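Local coordinates for capsid protein (Bocavirus gorilla/GBoV1/2009, PDB 7LNK) that forms, as sixty copies, the T=1 icosahedral capsid of a bocavirus, which probably encloses the viral genome, at residues A[270-275]-A[362-367]; A[264-269]-A[372-377]; A[30-35]-A[418-423]; A[101-106]-A[201-206]. All coordinates share one frame; numbering follows the deposited sequence.

Interaction 1: A[270-275]-A[362-367]; sequences GFLGGQ and YNLNAD
The carboxylate oxygen D367 OD1 is gripped from more than one side. The backbone N of G273 donates to it at 3.0 Å, coming in on the syn side, 25° out of the carboxylate plane, through a rather bent bond (134° at the hydrogen). Y287 OH adds a weak bond, and OD2 forms a salt bridge to R356 of a neighbouring subunit, so an aspartate serves two directions at once. The planes of the F271 ring and this carboxylate are steeply inclined to each other, F271 CD1 lying 3.6 Å from D367 OD1. With CG of D367 set beside its own backbone N (chi1 -69°), the carboxylate swings back over the 270-275 backbone. One residue along, L272 N bonds to A366 O at 2.8 Å, nearly straight, although the N-H meets the oxygen from above the carbonyl plane. L272 packs its CB on the small A366 CB, while the L272 and L364 side chains cross at about a right angle, CD1 of L272 lying 4.1 Å from CD2 of L364. F271 and D367 form a non-hydrogen-bonded antiparallel pair, and G270 bonds to V368 beyond it. This is a minimal two-stranded antiparallel ribbon (270-271 with 367-368), probably within the long loop joining strands G and H of the parvovirus jelly roll.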
loop_
_atom_site.group_PDB
_atom_site.type_symbol
_atom_site.label_atom_id
_atom_site.label_comp_id
_atom_site.label_asym_id
_atom_site.label_seq_id
_atom_site.Cartn_x
_atom_site.Cartn_y
_atom_site.Cartn_z
ATOM N N GLY A 270 -2.903 40.722 105.515
ATOM C CA GLY A 270 -2.268 41.979 105.833
ATOM C C GLY A 270 -1.862 42.011 107.287
ATOM O O GLY A 270 -2.316 41.203 108.100
ATOM N N PHE A 271 -0.997 42.969 107.597
ATOM C CA PHE A 271 -0.499 43.198 108.948
ATOM C C PHE A 271 -0.874 44.603 109.384
ATOM O O PHE A 271 -0.344 45.583 108.855
ATOM C CB PHE A 271 1.013 43.020 109.006
ATOM C CG PHE A 271 1.473 41.614 108.845
ATOM C CD1 PHE A 271 0.629 40.560 109.119
ATOM C CD2 PHE A 271 2.752 41.344 108.420
ATOM C CE1 PHE A 271 1.057 39.270 108.977
ATOM C CE2 PHE A 271 3.183 40.057 108.282
ATOM C CZ PHE A 271 2.338 39.022 108.556
ATOM N N LEU A 272 -1.790 44.706 110.339
ATOM C CA LEU A 272 -2.045 45.953 111.040
ATOM C C LEU A 272 -1.355 46.020 112.392
ATOM O O LEU A 272 -1.476 47.032 113.082
ATOM C CB LEU A 272 -3.546 46.161 111.215
ATOM C CG LEU A 272 -4.309 46.303 109.902
ATOM C CD1 LEU A 272 -5.797 46.383 110.156
ATOM C CD2 LEU A 272 -3.824 47.509 109.128
ATOM N N GLY A 273 -0.648 44.968 112.786
ATOM C CA GLY A 273 -0.159 44.850 114.145
ATOM C C GLY A 273 1.151 45.542 114.443
ATOM O O GLY A 273 1.393 45.944 115.583
ATOM N N GLY A 274 2.003 45.689 113.441
ATOM C CA GLY A 274 3.300 46.284 113.663
ATOM C C GLY A 274 3.261 47.796 113.692
ATOM O O GLY A 274 2.271 48.431 113.347
ATOM N N GLN A 275 4.381 48.376 114.113
ATOM C CA GLN A 275 4.536 49.817 114.220
ATOM C C GLN A 275 5.955 50.188 113.827
ATOM O O GLN A 275 6.893 49.429 114.068
ATOM C CB GLN A 275 4.245 50.298 115.639
ATOM C CG GLN A 275 2.810 50.126 116.048
ATOM C CD GLN A 275 2.578 50.489 117.482
ATOM O OE1 GLN A 275 3.486 50.413 118.302
ATOM N NE2 GLN A 275 1.360 50.899 117.802
ATOM N N TYR A 362 -17.176 42.377 118.770
ATOM C CA TYR A 362 -16.173 41.975 117.798
ATOM C C TYR A 362 -14.933 42.834 117.958
ATOM O O TYR A 362 -15.026 44.057 118.083
ATOM C CB TYR A 362 -16.693 42.097 116.370
ATOM C CG TYR A 362 -17.778 41.122 116.018
ATOM C CD1 TYR A 362 -17.465 39.867 115.530
ATOM C CD2 TYR A 362 -19.110 41.452 116.169
ATOM C CE1 TYR A 362 -18.442 38.974 115.205
ATOM C CE2 TYR A 362 -20.095 40.560 115.847
ATOM C CZ TYR A 362 -19.755 39.321 115.366
ATOM O OH TYR A 362 -20.730 38.418 115.039
ATOM N N ASN A 363 -13.774 42.193 117.952
ATOM C CA ASN A 363 -12.503 42.873 118.115
ATOM C C ASN A 363 -11.658 42.664 116.872
ATOM O O ASN A 363 -11.667 41.585 116.280
ATOM C CB ASN A 363 -11.767 42.366 119.344
ATOM C CG ASN A 363 -12.517 42.647 120.614
ATOM O OD1 ASN A 363 -12.703 41.764 121.444
ATOM N ND2 ASN A 363 -12.962 43.884 120.776
ATOM N N LEU A 364 -10.927 43.701 116.489
ATOM C CA LEU A 364 -10.171 43.666 115.249
ATOM C C LEU A 364 -9.039 42.655 115.331
ATOM O O LEU A 364 -8.300 42.608 116.317
ATOM C CB LEU A 364 -9.610 45.046 114.936
ATOM C CG LEU A 364 -8.765 45.108 113.671
ATOM C CD1 LEU A 364 -9.621 44.785 112.467
ATOM C CD2 LEU A 364 -8.119 46.459 113.527
ATOM N N ASN A 365 -8.896 41.856 114.280
ATOM C CA ASN A 365 -7.737 40.991 114.105
ATOM C C ASN A 365 -6.713 41.797 113.322
ATOM O O ASN A 365 -6.926 42.127 112.155
ATOM C CB ASN A 365 -8.129 39.714 113.374
ATOM C CG ASN A 365 -6.998 38.722 113.275
ATOM O OD1 ASN A 365 -5.830 39.070 113.402
ATOM N ND2 ASN A 365 -7.342 37.471 113.048
ATOM N N ALA A 366 -5.588 42.107 113.964
ATOM C CA ALA A 366 -4.631 43.018 113.350
ATOM C C ALA A 366 -3.849 42.334 112.241
ATOM O O ALA A 366 -3.689 42.890 111.151
ATOM C CB ALA A 366 -3.685 43.573 114.411
ATOM N N ASP A 367 -3.362 41.128 112.493
ATOM C CA ASP A 367 -2.515 40.415 111.552
ATOM C C ASP A 367 -3.332 39.321 110.888
ATOM O O ASP A 367 -3.703 38.339 111.535
ATOM C CB ASP A 367 -1.298 39.833 112.260
ATOM C CG ASP A 367 -0.337 40.899 112.720
ATOM O OD1 ASP A 367 -0.440 42.040 112.234
ATOM O OD2 ASP A 367 0.512 40.603 113.579
#

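Interaction 2: A[264-269]-A[372-377]; sequences SWMTGP and PNQIWD
M266 N donates to N373 O at 2.8 Å, the central bond between these two segments; I375 N returns a weak one to M266 O. Together they bridge M266 and Q374. N373 sits in a left-handed backbone conformation (phi 67°, psi 28°), which asparagine accepts readily, and its CB rests 3.1 Å from S264 O. W265 CE3 lies 3.4 Å from I375 CG1, and the edge of the same indole faces N373 O. At the other end P269 CD stands over one face of the W376 six-membered ring, 3.6 Å from its centroid, in a CH-pi contact that suits a rigid proline against a broad aromatic. Between them Q374 reaches out in an extended chain (chi2 177°), its CG against M266 CB and its OE1 beside P269 CG. Further out, Q374 NE2 donates a hydrogen bond to W369 O, and Q352 ties G268 N to I375 O with its two amide ends. D401 O of a neighbouring subunit accepts from N373 ND2, and I375 and W376 pair with an antiparallel strand of that same subunit. A single bridge beside an intersubunit ladder is consistent with the interlocked long loops of a parvovirus capsid.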
loop_
_atom_site.group_PDB
_atom_site.type_symbol
_atom_site.label_atom_id
_atom_site.label_comp_id
_atom_site.label_asym_id
_atom_site.label_seq_id
_atom_site.Cartn_x
_atom_site.Cartn_y
_atom_site.Cartn_z
ATOM N N SER A 264 -18.639 32.935 102.448
ATOM C CA SER A 264 -17.560 31.982 102.281
ATOM C C SER A 264 -16.219 32.648 102.061
ATOM O O SER A 264 -15.231 31.948 101.858
ATOM C CB SER A 264 -17.852 31.044 101.110
ATOM O OG SER A 264 -18.987 30.240 101.361
ATOM N N TRP A 265 -16.150 33.972 102.095
ATOM C CA TRP A 265 -15.010 34.686 101.549
ATOM C C TRP A 265 -14.361 35.533 102.632
ATOM O O TRP A 265 -14.987 36.452 103.164
ATOM C CB TRP A 265 -15.443 35.536 100.360
ATOM C CG TRP A 265 -16.083 34.677 99.342
ATOM C CD1 TRP A 265 -17.400 34.617 99.050
ATOM C CD2 TRP A 265 -15.469 33.606 98.629
ATOM N NE1 TRP A 265 -17.635 33.652 98.112
ATOM C CE2 TRP A 265 -16.462 33.004 97.847
ATOM C CE3 TRP A 265 -14.165 33.128 98.540
ATOM C CZ2 TRP A 265 -16.195 31.954 96.989
ATOM C CZ3 TRP A 265 -13.902 32.089 97.694
ATOM C CH2 TRP A 265 -14.908 31.512 96.928
ATOM N N MET A 266 -13.123 35.196 102.966
ATOM C CA MET A 266 -12.348 35.820 104.020
ATOM C C MET A 266 -11.684 37.115 103.558
ATOM O O MET A 266 -11.455 37.346 102.371
ATOM C CB MET A 266 -11.310 34.830 104.550
ATOM C CG MET A 266 -10.463 35.348 105.685
ATOM S SD MET A 266 -11.476 35.783 107.087
ATOM C CE MET A 266 -11.935 34.173 107.668
ATOM N N THR A 267 -11.409 37.976 104.532
ATOM C CA THR A 267 -10.529 39.118 104.364
ATOM C C THR A 267 -9.175 38.698 103.805
ATOM O O THR A 267 -8.585 37.709 104.236
ATOM C CB THR A 267 -10.325 39.799 105.715
ATOM O OG1 THR A 267 -11.585 40.261 106.207
ATOM C CG2 THR A 267 -9.373 40.958 105.611
ATOM N N GLY A 268 -8.668 39.481 102.858
ATOM C CA GLY A 268 -7.345 39.275 102.321
ATOM C C GLY A 268 -6.277 39.454 103.378
ATOM O O GLY A 268 -6.551 39.879 104.498
ATOM N N PRO A 269 -5.037 39.107 103.051
ATOM C CA PRO A 269 -3.977 39.140 104.060
ATOM C C PRO A 269 -3.517 40.556 104.358
ATOM O O PRO A 269 -3.697 41.473 103.560
ATOM C CB PRO A 269 -2.852 38.336 103.409
ATOM C CG PRO A 269 -3.520 37.516 102.391
ATOM C CD PRO A 269 -4.602 38.385 101.852
ATOM N N PRO A 372 -7.540 30.200 103.474
ATOM C CA PRO A 372 -8.310 29.835 102.288
ATOM C C PRO A 372 -9.479 30.780 102.085
ATOM O O PRO A 372 -9.957 31.433 103.011
ATOM C CB PRO A 372 -8.777 28.413 102.597
ATOM C CG PRO A 372 -8.760 28.338 104.058
ATOM C CD PRO A 372 -7.549 29.107 104.453
ATOM N N ASN A 373 -9.917 30.860 100.830
ATOM C CA ASN A 373 -11.113 31.598 100.450
ATOM C C ASN A 373 -10.961 33.097 100.641
ATOM O O ASN A 373 -11.947 33.796 100.863
ATOM C CB ASN A 373 -12.322 31.112 101.242
ATOM C CG ASN A 373 -12.705 29.715 100.901
ATOM O OD1 ASN A 373 -12.450 29.242 99.802
ATOM N ND2 ASN A 373 -13.268 29.016 101.868
ATOM N N GLN A 374 -9.744 33.617 100.557
ATOM C CA GLN A 374 -9.532 35.052 100.645
ATOM C C GLN A 374 -9.649 35.676 99.267
ATOM O O GLN A 374 -9.142 35.130 98.286
ATOM C CB GLN A 374 -8.178 35.378 101.258
ATOM C CG GLN A 374 -8.077 35.093 102.727
ATOM C CD GLN A 374 -6.696 35.371 103.242
ATOM O OE1 GLN A 374 -5.734 35.293 102.494
ATOM N NE2 GLN A 374 -6.586 35.725 104.513
ATOM N N ILE A 375 -10.320 36.820 99.208
ATOM C CA ILE A 375 -10.621 37.532 97.976
ATOM C C ILE A 375 -10.213 38.976 98.194
ATOM O O ILE A 375 -10.691 39.614 99.138
ATOM C CB ILE A 375 -12.117 37.452 97.623
ATOM C CG1 ILE A 375 -12.576 36.005 97.502
ATOM C CG2 ILE A 375 -12.404 38.192 96.349
ATOM C CD1 ILE A 375 -11.845 35.243 96.456
ATOM N N TRP A 376 -9.341 39.499 97.340
ATOM C CA TRP A 376 -8.965 40.898 97.460
ATOM C C TRP A 376 -8.518 41.433 96.109
ATOM O O TRP A 376 -8.153 40.678 95.210
ATOM C CB TRP A 376 -7.860 41.094 98.506
ATOM C CG TRP A 376 -6.518 40.517 98.170
ATOM C CD1 TRP A 376 -5.469 41.176 97.617
ATOM C CD2 TRP A 376 -6.085 39.168 98.353
ATOM N NE1 TRP A 376 -4.408 40.334 97.456
ATOM C CE2 TRP A 376 -4.762 39.090 97.900
ATOM C CE3 TRP A 376 -6.688 38.018 98.862
ATOM C CZ2 TRP A 376 -4.032 37.913 97.934
ATOM C CZ3 TRP A 376 -5.967 36.857 98.892
ATOM C CH2 TRP A 376 -4.654 36.809 98.433
ATOM N N ASP A 377 -8.569 42.753 95.970
ATOM C CA ASP A 377 -7.959 43.434 94.840
ATOM C C ASP A 377 -6.561 43.906 95.179
ATOM O O ASP A 377 -6.258 44.285 96.311
ATOM C CB ASP A 377 -8.772 44.628 94.347
ATOM C CG ASP A 377 -9.909 44.230 93.443
ATOM O OD1 ASP A 377 -9.905 43.088 92.945
ATOM O OD2 ASP A 377 -10.796 45.074 93.207
#

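Interaction 3: A[30-35]-A[418-423]; sequences FITSIQ and IKMAKI
F30 and I418 approach each other from opposite directions, each reaching out from its own strand, so that the ring's CE1 meets the end of the isoleucine, CD1, at 4.0 Å. I418 gets there by holding CG1 anti to its backbone N (chi1 -176°), which sends the long branch outward. The ring also meets F65 edge-to-face, as a large flat residue buried between strands can. T32 and M420 instead slide past each other: T32 CG2 lies 3.8 Å from M420 SD, alongside and pointing the other way. The methionine chain, bent at both chi2 and chi3, folds its sulfur toward the threonine. The strands 30-33 and 418-420 do not pair; their axes pass 6.7 Å apart and their directions differ by 55°. That is face-to-face packing rather than sheet pairing, as expected where the two sheets of the parvovirus jelly-roll barrel close on each other: strand 21-33 pairs with 437-453, while 415-420 pairs with 62-65 and 123-128. T32 splits its character accordingly, turning the methyl to the sulfur while OG1 bonds to T63 OG1, which is also hydrogen-bonded to I418 O. Further along the chain, I34 crosses M420 at about a right angle, its CG1 4.0 Å from M420 CB, and M420 CG lies near the S33 carbonyl carbon.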
loop_
_atom_site.group_PDB
_atom_site.type_symbol
_atom_site.label_atom_id
_atom_site.label_comp_id
_atom_site.label_asym_id
_atom_site.label_seq_id
_atom_site.Cartn_x
_atom_site.Cartn_y
_atom_site.Cartn_z
ATOM N N PHE A 30 19.418 62.569 77.447
ATOM C CA PHE A 30 20.040 62.091 78.669
ATOM C C PHE A 30 21.484 62.552 78.713
ATOM O O PHE A 30 22.074 62.891 77.688
ATOM C CB PHE A 30 19.999 60.561 78.809
ATOM C CG PHE A 30 20.793 59.825 77.776
ATOM C CD1 PHE A 30 22.135 59.567 77.973
ATOM C CD2 PHE A 30 20.198 59.354 76.632
ATOM C CE1 PHE A 30 22.861 58.896 77.044
ATOM C CE2 PHE A 30 20.930 58.670 75.701
ATOM C CZ PHE A 30 22.257 58.446 75.907
ATOM N N ILE A 31 22.038 62.586 79.916
ATOM C CA ILE A 31 23.434 62.931 80.125
ATOM C C ILE A 31 24.051 61.906 81.060
ATOM O O ILE A 31 23.408 61.450 82.010
ATOM C CB ILE A 31 23.584 64.361 80.681
ATOM C CG1 ILE A 31 25.055 64.744 80.778
ATOM C CG2 ILE A 31 22.887 64.500 82.015
ATOM C CD1 ILE A 31 25.271 66.184 81.026
ATOM N N THR A 32 25.288 61.519 80.771
ATOM C CA THR A 32 26.040 60.626 81.634
ATOM C C THR A 32 27.464 61.137 81.736
ATOM O O THR A 32 27.986 61.730 80.792
ATOM C CB THR A 32 26.023 59.182 81.116
ATOM O OG1 THR A 32 26.608 58.312 82.088
ATOM C CG2 THR A 32 26.772 59.046 79.810
ATOM N N SER A 33 28.080 60.922 82.890
ATOM C CA SER A 33 29.447 61.345 83.133
ATOM C C SER A 33 30.217 60.197 83.763
ATOM O O SER A 33 29.679 59.115 83.995
ATOM C CB SER A 33 29.493 62.591 84.023
ATOM O OG SER A 33 28.947 62.326 85.300
ATOM N N ILE A 34 31.497 60.446 84.034
ATOM C CA ILE A 34 32.358 59.413 84.587
ATOM C C ILE A 34 32.016 59.199 86.051
ATOM O O ILE A 34 31.773 60.154 86.798
ATOM C CB ILE A 34 33.831 59.812 84.398
ATOM C CG1 ILE A 34 34.162 59.880 82.912
ATOM C CG2 ILE A 34 34.752 58.832 85.083
ATOM C CD1 ILE A 34 35.473 60.527 82.621
ATOM N N GLN A 35 31.992 57.936 86.469
ATOM C CA GLN A 35 31.589 57.558 87.814
ATOM C C GLN A 35 32.723 56.813 88.502
ATOM O O GLN A 35 33.332 55.918 87.913
ATOM C CB GLN A 35 30.340 56.681 87.781
ATOM C CG GLN A 35 29.119 57.314 87.139
ATOM C CD GLN A 35 28.651 58.570 87.837
ATOM O OE1 GLN A 35 28.882 59.676 87.360
ATOM N NE2 GLN A 35 28.015 58.412 88.980
ATOM N N ILE A 418 25.248 52.006 80.888
ATOM C CA ILE A 418 26.023 52.867 80.014
ATOM C C ILE A 418 27.121 53.522 80.834
ATOM O O ILE A 418 26.881 53.977 81.955
ATOM C CB ILE A 418 25.120 53.909 79.326
ATOM C CG1 ILE A 418 25.905 54.756 78.334
ATOM C CG2 ILE A 418 24.407 54.754 80.341
ATOM C CD1 ILE A 418 25.033 55.570 77.429
ATOM N N LYS A 419 28.335 53.540 80.296
ATOM C CA LYS A 419 29.407 54.300 80.910
ATOM C C LYS A 419 30.240 54.949 79.825
ATOM O O LYS A 419 30.200 54.559 78.659
ATOM C CB LYS A 419 30.332 53.455 81.778
ATOM C CG LYS A 419 31.201 52.499 81.032
ATOM C CD LYS A 419 32.123 51.808 81.986
ATOM C CE LYS A 419 33.030 50.853 81.268
ATOM N NZ LYS A 419 33.928 50.153 82.209
ATOM N N MET A 420 31.026 55.934 80.231
ATOM C CA MET A 420 31.963 56.563 79.323
ATOM C C MET A 420 33.162 55.652 79.148
ATOM O O MET A 420 33.737 55.182 80.131
ATOM C CB MET A 420 32.415 57.916 79.862
ATOM C CG MET A 420 31.293 58.896 80.048
ATOM S SD MET A 420 30.356 59.024 78.539
ATOM C CE MET A 420 31.581 59.679 77.435
ATOM N N ALA A 421 33.532 55.387 77.903
ATOM C CA ALA A 421 34.766 54.660 77.660
ATOM C C ALA A 421 35.931 55.443 78.240
ATOM O O ALA A 421 36.010 56.662 78.085
ATOM C CB ALA A 421 34.971 54.422 76.168
ATOM N N LYS A 422 36.816 54.746 78.936
ATOM C CA LYS A 422 37.939 55.417 79.564
ATOM C C LYS A 422 38.925 55.873 78.503
ATOM O O LYS A 422 39.244 55.127 77.575
ATOM C CB LYS A 422 38.623 54.495 80.563
ATOM C CG LYS A 422 39.731 55.179 81.310
ATOM C CD LYS A 422 40.362 54.282 82.328
ATOM C CE LYS A 422 41.470 55.012 83.044
ATOM N NZ LYS A 422 42.137 54.154 84.054
ATOM N N ILE A 423 39.415 57.096 78.642
ATOM C CA ILE A 423 40.409 57.615 77.715
ATOM C C ILE A 423 41.644 57.911 78.547
ATOM O O ILE A 423 41.793 59.017 79.080
ATOM C CB ILE A 423 39.913 58.858 76.967
ATOM C CG1 ILE A 423 38.722 58.504 76.092
ATOM C CG2 ILE A 423 41.012 59.415 76.087
ATOM C CD1 ILE A 423 38.052 59.697 75.510
#

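Interaction 4: A[101-106]-A[201-206]; sequences LQIKQI and LRTGES
L101 lays its CD1 methyl against L201 CD1 at 3.8 Å, the two leucines meeting at a slant, with L201 CB close behind at 4.0 Å. In L101 the CG stands beside the backbone N (chi1 -63°), and the extended chain beyond carries CD1 to that neighbour. Branched aliphatic residues suit the spot, since V123 of strand 123-128 touches both leucines. The other half of the contact belongs to T203. Its CB lies 3.3 Å from L101 O, its CA makes a bent C-H...O contact with the same oxygen, and its CG2 methyl turns toward strand 101-106, meeting I103 CD1 at 4.2 Å. With OG1 between the backbone N and the carbonyl carbon (chi1 58°), the carbon branch is the one left to face the strand. T203 occupies the second position of a type I turn from R202 to E205, closed by E205 N to R202 O at 2.9 Å; E205 OE1 adds a weak bond from R202 N. The charged ends lead elsewhere: R202 NH1 bonds to V4 O, and E205 OE2 to S7 N, of a neighbouring subunit. R202 NH2 of yet another subunit donates weakly to L101 O, and Q102 NE2 bonds to T120 O of that same subunit. Within the chain, then, strand and turn are joined by hydrocarbon contacts and by carbons leaning on a carbonyl oxygen, which demand shape more than direction; the directional polar bonds of R202, E205 and Q102 serve instead to join one capsid subunit to the next.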
loop_
_atom_site.group_PDB
_atom_site.type_symbol
_atom_site.label_atom_id
_atom_site.label_comp_id
_atom_site.label_asym_id
_atom_site.label_seq_id
_atom_site.Cartn_x
_atom_site.Cartn_y
_atom_site.Cartn_z
ATOM N N LEU A 101 24.322 60.289 69.816
ATOM C CA LEU A 101 25.240 60.390 70.935
ATOM C C LEU A 101 26.250 61.493 70.693
ATOM O O LEU A 101 26.689 61.721 69.565
ATOM C CB LEU A 101 25.957 59.065 71.140
ATOM C CG LEU A 101 25.014 57.928 71.499
ATOM C CD1 LEU A 101 25.766 56.628 71.546
ATOM C CD2 LEU A 101 24.353 58.214 72.818
ATOM N N GLN A 102 26.611 62.190 71.760
ATOM C CA GLN A 102 27.623 63.230 71.701
ATOM C C GLN A 102 28.542 63.051 72.887
ATOM O O GLN A 102 28.097 63.160 74.030
ATOM C CB GLN A 102 26.984 64.608 71.745
ATOM C CG GLN A 102 26.095 64.884 70.590
ATOM C CD GLN A 102 25.401 66.192 70.739
ATOM O OE1 GLN A 102 25.263 66.707 71.837
ATOM N NE2 GLN A 102 24.916 66.719 69.647
ATOM N N ILE A 103 29.816 62.805 72.628
ATOM C CA ILE A 103 30.812 62.740 73.682
ATOM C C ILE A 103 31.638 64.011 73.616
ATOM O O ILE A 103 32.353 64.246 72.638
ATOM C CB ILE A 103 31.693 61.491 73.568
ATOM C CG1 ILE A 103 30.857 60.231 73.770
ATOM C CG2 ILE A 103 32.753 61.534 74.623
ATOM C CD1 ILE A 103 30.435 59.552 72.500
ATOM N N LYS A 104 31.524 64.838 74.646
ATOM C CA LYS A 104 32.286 66.067 74.763
ATOM C C LYS A 104 33.434 65.859 75.735
ATOM O O LYS A 104 33.303 65.141 76.728
ATOM C CB LYS A 104 31.431 67.222 75.275
ATOM C CG LYS A 104 30.224 67.577 74.460
ATOM C CD LYS A 104 30.599 68.213 73.168
ATOM C CE LYS A 104 29.367 68.676 72.452
ATOM N NZ LYS A 104 28.564 67.527 71.999
ATOM N N GLN A 105 34.555 66.498 75.443
ATOM C CA GLN A 105 35.635 66.640 76.402
ATOM C C GLN A 105 35.365 67.847 77.285
ATOM O O GLN A 105 34.934 68.895 76.807
ATOM C CB GLN A 105 36.971 66.803 75.685
ATOM C CG GLN A 105 38.160 66.881 76.605
ATOM C CD GLN A 105 39.461 66.941 75.851
ATOM O OE1 GLN A 105 39.494 66.777 74.637
ATOM N NE2 GLN A 105 40.539 67.229 76.560
ATOM N N ILE A 106 35.615 67.694 78.580
ATOM C CA ILE A 106 35.404 68.757 79.552
ATOM C C ILE A 106 36.748 69.402 79.833
ATOM O O ILE A 106 37.667 68.745 80.335
ATOM C CB ILE A 106 34.773 68.227 80.845
ATOM C CG1 ILE A 106 33.395 67.651 80.562
ATOM C CG2 ILE A 106 34.648 69.341 81.853
ATOM C CD1 ILE A 106 32.829 66.887 81.705
ATOM N N LEU A 201 30.065 52.475 71.275
ATOM C CA LEU A 201 29.540 53.290 70.198
ATOM C C LEU A 201 30.258 54.626 70.150
ATOM O O LEU A 201 30.641 55.178 71.180
ATOM C CB LEU A 201 28.044 53.547 70.362
ATOM C CG LEU A 201 27.078 52.371 70.371
ATOM C CD1 LEU A 201 25.690 52.899 70.598
ATOM C CD2 LEU A 201 27.149 51.565 69.104
ATOM N N ARG A 202 30.424 55.144 68.941
ATOM C CA ARG A 202 30.828 56.521 68.736
ATOM C C ARG A 202 29.614 57.342 68.309
ATOM O O ARG A 202 28.499 56.835 68.213
ATOM C CB ARG A 202 31.966 56.602 67.724
ATOM C CG ARG A 202 33.256 56.017 68.234
ATOM C CD ARG A 202 34.369 56.177 67.246
ATOM N NE ARG A 202 35.609 55.622 67.764
ATOM C CZ ARG A 202 36.737 55.537 67.070
ATOM N NH1 ARG A 202 36.782 55.970 65.824
ATOM N NH2 ARG A 202 37.818 55.027 67.629
ATOM N N THR A 203 29.838 58.633 68.061
ATOM C CA THR A 203 28.722 59.546 67.832
ATOM C C THR A 203 27.865 59.107 66.657
ATOM O O THR A 203 26.639 59.249 66.688
ATOM C CB THR A 203 29.237 60.961 67.604
ATOM O OG1 THR A 203 30.142 60.968 66.495
ATOM C CG2 THR A 203 29.945 61.470 68.835
ATOM N N GLY A 204 28.484 58.561 65.616
ATOM C CA GLY A 204 27.727 58.183 64.443
ATOM C C GLY A 204 26.991 56.873 64.577
ATOM O O GLY A 204 26.349 56.437 63.620
ATOM N N GLU A 205 27.091 56.216 65.720
ATOM C CA GLU A 205 26.433 54.935 65.905
ATOM C C GLU A 205 25.223 55.050 66.821
ATOM O O GLU A 205 24.939 56.097 67.401
ATOM C CB GLU A 205 27.439 53.925 66.442
ATOM C CG GLU A 205 28.526 53.622 65.437
ATOM C CD GLU A 205 29.573 52.694 65.974
ATOM O OE1 GLU A 205 29.580 52.449 67.188
ATOM O OE2 GLU A 205 30.384 52.185 65.180
ATOM N N SER A 206 24.521 53.932 66.968
ATOM C CA SER A 206 23.325 53.862 67.793
ATOM C C SER A 206 23.079 52.411 68.165
ATOM O O SER A 206 23.622 51.494 67.549
ATOM C CB SER A 206 22.109 54.452 67.080
ATOM O OG SER A 206 21.784 53.711 65.924
#

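The four contacts form two pairs at opposite sides of the chain's centre. Interactions 1 and 2 lie about 15 Å apart between centres, on segments that adjoin in sequence; interactions 3 and 4 lie about 10 Å apart and touch, M420 on I103 and F30 on L101. The two pairs are some 49 to 56 Å apart, centre to centre. Along the chain 30-35/418-423 encloses everything else: 101-106/201-206 closes first, then 264-269/372-377 opens and encloses 270-275/362-367. Interactions 3 and 4 belong to the jelly-roll barrel, interactions 1 and 2 to the long loop between strands 207-223 and 415-420, each end engaging different neighbouring subunits of the shell.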